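Local atomic coordinates of 3-methyladenine DNA glycosylase (Helicobacter pylori, PDB entry 1PU6), a protein that excises alkylated bases such as 3-methyladenine from DNA, as a helix-hairpin-helix glycosylase of base excision repair. Residues A[177-182]-A[197-202]. Sequence-based numbering, arbitrary orientation.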
ATOM      1  N   GLY A 177       6.846 -18.586  -0.063  1.00 20.46           N
ATOM      2  CA  GLY A 177       5.957 -19.658  -0.506  1.00 18.65           C
ATOM      3  C   GLY A 177       5.542 -19.448  -1.964  1.00 18.22           C
ATOM      4  O   GLY A 177       5.420 -20.397  -2.720  1.00 19.36           O
ATOM      5  N   VAL A 178       5.338 -18.189  -2.354  1.00 18.57           N
ATOM      6  CA  VAL A 178       5.008 -17.887  -3.751  1.00 18.01           C
ATOM      7  C   VAL A 178       6.265 -18.136  -4.642  1.00 18.81           C
ATOM      8  O   VAL A 178       6.188 -18.780  -5.713  1.00 18.79           O
ATOM      9  CB  VAL A 178       4.475 -16.445  -3.895  1.00 18.55           C
ATOM     10  CG1 VAL A 178       4.214 -16.113  -5.381  1.00 17.73           C
ATOM     11  CG2 VAL A 178       3.181 -16.262  -3.076  1.00 18.45           C
ATOM     12  N   GLN A 179       7.416 -17.610  -4.228  1.00 19.85           N
ATOM     13  CA  GLN A 179       8.663 -17.800  -5.012  1.00 22.10           C
ATOM     14  C   GLN A 179       8.984 -19.275  -5.252  1.00 22.44           C
ATOM     15  O   GLN A 179       9.435 -19.688  -6.350  1.00 24.31           O
ATOM     16  CB  GLN A 179       9.856 -17.158  -4.292  1.00 23.05           C
ATOM     17  CG  GLN A 179       9.770 -15.631  -4.169  1.00 26.27           C
ATOM     18  CD  GLN A 179      10.797 -15.042  -3.121  1.00 33.04           C
ATOM     19  OE1 GLN A 179      10.909 -13.835  -2.984  1.00 36.26           O
ATOM     20  NE2 GLN A 179      11.550 -15.921  -2.424  1.00 36.37           N
ATOM     21  N   GLU A 180       8.804 -20.080  -4.224  1.00 22.23           N
ATOM     22  CA  GLU A 180       9.120 -21.513  -4.298  1.00 23.59           C
ATOM     23  C   GLU A 180       8.154 -22.290  -5.208  1.00 23.39           C
ATOM     24  O   GLU A 180       8.436 -23.442  -5.580  1.00 24.82           O
ATOM     25  CB  GLU A 180       9.116 -22.090  -2.864  1.00 25.66           C
ATOM     26  CG  GLU A 180      10.353 -21.684  -2.044  1.00 31.13           C
ATOM     27  CD  GLU A 180      10.194 -21.787  -0.524  1.00 39.62           C
ATOM     28  OE1 GLU A 180      11.085 -21.239   0.183  1.00 44.12           O
ATOM     29  OE2 GLU A 180       9.195 -22.375  -0.028  1.00 43.52           O
ATOM     30  N   ASN A 181       7.031 -21.663  -5.559  1.00 21.98           N
ATOM     31  CA  ASN A 181       5.959 -22.266  -6.325  1.00 22.03           C
ATOM     32  C   ASN A 181       5.534 -21.303  -7.457  1.00 21.77           C
ATOM     33  O   ASN A 181       4.347 -21.180  -7.783  1.00 22.57           O
ATOM     34  CB  ASN A 181       4.747 -22.526  -5.415  1.00 22.12           C
ATOM     35  CG  ASN A 181       4.996 -23.597  -4.404  1.00 26.22           C
ATOM     36  OD1 ASN A 181       5.010 -24.803  -4.764  1.00 26.57           O
ATOM     37  ND2 ASN A 181       5.209 -23.220  -3.145  1.00 23.31           N
ATOM     38  N   LEU A 182       6.510 -20.635  -8.049  1.00 21.20           N
ATOM     39  CA  LEU A 182       6.211 -19.500  -8.869  1.00 21.20           C
ATOM     40  C   LEU A 182       5.365 -19.876 -10.108  1.00 21.62           C
ATOM     41  O   LEU A 182       4.370 -19.188 -10.419  1.00 21.51           O
ATOM     42  CB  LEU A 182       7.498 -18.802  -9.293  1.00 22.83           C
ATOM     43  CG  LEU A 182       7.309 -17.531 -10.129  1.00 23.03           C
ATOM     44  CD1 LEU A 182       6.514 -16.500  -9.376  1.00 24.45           C
ATOM     45  CD2 LEU A 182       8.716 -17.028 -10.532  1.00 27.04           C
ATOM     46  N   GLN A 197       1.729  -7.824  -9.413  1.00 14.21           N
ATOM     47  CA  GLN A 197       0.253  -7.726  -9.303  1.00 13.61           C
ATOM     48  C   GLN A 197      -0.295  -8.865  -8.448  1.00 14.19           C
ATOM     49  O   GLN A 197      -1.302  -8.683  -7.732  1.00 13.60           O
ATOM     50  CB  GLN A 197      -0.368  -7.742 -10.694  1.00 13.52           C
ATOM     51  CG  GLN A 197      -1.869  -7.374 -10.629  1.00 14.88           C
ATOM     52  CD  GLN A 197      -2.542  -7.369 -12.001  1.00 15.80           C
ATOM     53  OE1 GLN A 197      -1.873  -7.381 -13.053  1.00 18.67           O
ATOM     54  NE2 GLN A 197      -3.859  -7.315 -11.988  1.00 19.15           N
ATOM     55  N   LEU A 198       0.296 -10.065  -8.570  1.00 13.83           N
ATOM     56  CA  LEU A 198      -0.099 -11.160  -7.701  1.00 13.50           C
ATOM     57  C   LEU A 198       0.043 -10.763  -6.188  1.00 14.08           C
ATOM     58  O   LEU A 198      -0.875 -10.970  -5.397  1.00 13.16           O
ATOM     59  CB  LEU A 198       0.689 -12.446  -8.034  1.00 14.54           C
ATOM     60  CG  LEU A 198       0.276 -13.700  -7.282  1.00 14.99           C
ATOM     61  CD1 LEU A 198       0.694 -14.988  -8.200  1.00 17.67           C
ATOM     62  CD2 LEU A 198       0.959 -13.793  -5.941  1.00 18.23           C
ATOM     63  N   TYR A 199       1.192 -10.190  -5.798  1.00 13.39           N
ATOM     64  CA  TYR A 199       1.357  -9.789  -4.386  1.00 13.43           C
ATOM     65  C   TYR A 199       0.336  -8.676  -3.991  1.00 13.27           C
ATOM     66  O   TYR A 199      -0.191  -8.680  -2.862  1.00 13.87           O
ATOM     67  CB  TYR A 199       2.792  -9.270  -4.181  1.00 13.13           C
ATOM     68  CG  TYR A 199       3.886 -10.303  -4.131  1.00 14.16           C
ATOM     69  CD1 TYR A 199       5.177  -9.967  -4.530  1.00 14.98           C
ATOM     70  CD2 TYR A 199       3.684 -11.565  -3.595  1.00 16.48           C
ATOM     71  CE1 TYR A 199       6.232 -10.871  -4.465  1.00 17.32           C
ATOM     72  CE2 TYR A 199       4.764 -12.515  -3.506  1.00 17.86           C
ATOM     73  CZ  TYR A 199       6.035 -12.133  -3.938  1.00 15.34           C
ATOM     74  OH  TYR A 199       7.126 -13.025  -3.867  1.00 21.44           O
ATOM     75  N   ALA A 200       0.045  -7.761  -4.926  1.00 13.07           N
ATOM     76  CA  ALA A 200      -0.973  -6.705  -4.683  1.00 12.93           C
ATOM     77  C   ALA A 200      -2.305  -7.327  -4.315  1.00 13.27           C
ATOM     78  O   ALA A 200      -2.966  -6.921  -3.318  1.00 14.04           O
ATOM     79  CB  ALA A 200      -1.102  -5.805  -5.943  1.00 14.08           C
ATOM     80  N   ARG A 201      -2.701  -8.331  -5.096  1.00 12.64           N
ATOM     81  CA  ARG A 201      -4.004  -8.983  -4.872  1.00 12.56           C
ATOM     82  C   ARG A 201      -3.968  -9.868  -3.613  1.00 13.22           C
ATOM     83  O   ARG A 201      -4.971  -9.965  -2.897  1.00 15.50           O
ATOM     84  CB  ARG A 201      -4.388  -9.784  -6.105  1.00 14.47           C
ATOM     85  CG  ARG A 201      -4.745  -8.889  -7.342  1.00 13.26           C
ATOM     86  CD  ARG A 201      -5.136  -9.649  -8.540  1.00 16.73           C
ATOM     87  NE  ARG A 201      -6.502 -10.240  -8.307  1.00 15.63           N
ATOM     88  CZ  ARG A 201      -7.648  -9.610  -8.569  1.00 22.17           C
ATOM     89  NH1 ARG A 201      -7.692  -8.413  -9.109  1.00 17.73           N
ATOM     90  NH2 ARG A 201      -8.820 -10.259  -8.332  1.00 20.20           N
ATOM     91  N   PHE A 202      -2.859 -10.580  -3.387  1.00 13.13           N
ATOM     92  CA  PHE A 202      -2.747 -11.487  -2.229  1.00 12.98           C
ATOM     93  C   PHE A 202      -2.928 -10.695  -0.902  1.00 13.26           C
ATOM     94  O   PHE A 202      -3.756 -11.081  -0.012  1.00 13.63           O
ATOM     95  CB  PHE A 202      -1.366 -12.209  -2.320  1.00 13.13           C
ATOM     96  CG  PHE A 202      -1.177 -13.373  -1.379  1.00 12.43           C
ATOM     97  CD1 PHE A 202       0.065 -14.077  -1.420  1.00 13.45           C
ATOM     98  CD2 PHE A 202      -2.141 -13.806  -0.485  1.00 13.96           C
ATOM     99  CE1 PHE A 202       0.371 -15.135  -0.570  1.00 13.96           C
ATOM    100  CE2 PHE A 202      -1.886 -14.921   0.403  1.00 15.10           C
ATOM    101  CZ  PHE A 202      -0.612 -15.595   0.340  1.00 12.84           C
TER
HETATM  102  O   HOH W   1       9.719 -12.032  -4.686  1.00 45.16           O
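Val178 packs against Leu198, Tyr199 and Phe202, sliding past each of them, in a mostly apolar helix-to-helix contact, where the C-terminal part of helix 167-179 packs against helix 195-203 in the all-helical HhH-GPD fold. The backbones stay well apart, with the CA atoms of Val178 and Tyr199 separated by 8.9 Å, and side chains bridge the distance. The valine uses both branches. Val178 CG1, set anti to the backbone N (chi1 177°), lies 4.0 Å from Leu198 CD2, while Val178 CG2 lies 3.9 Å from Phe202 CE1. Between the two methyls, Val178 CB comes within 4.0 Å of Tyr199 CE2, approaching the ring obliquely. Leu198 and Phe202 both turn CG anti to their own backbone N, which sends them across to the valine; Tyr199, whose CB does not point at the valine, reaches it with the CE2 side of its ring.

At the more exposed margin, the extended side chain of Gln179 crosses Tyr199 at about a right angle, its CG 3.7 Å from Tyr199 OH. One water joins the two polar ends: it donates to Gln179 OE1 at 2.8 Å and sits in the plane of the tyrosine ring, 2.9 Å from Tyr199 OH. Tyr199 OH also makes a weak hydrogen bond to Glu175 O, one turn before Gln179 on helix 167-179. Leu8 of helix 4-12 touches both Leu198 and Phe202, and Ala185 of helix 182-187 touches Val178 and Leu198, extending the apolar cluster to two more helices.

With no direct hydrogen bond between the segments, van der Waals packing around one valine joins them, and the water-bridged phenol gives the oily core a polar border.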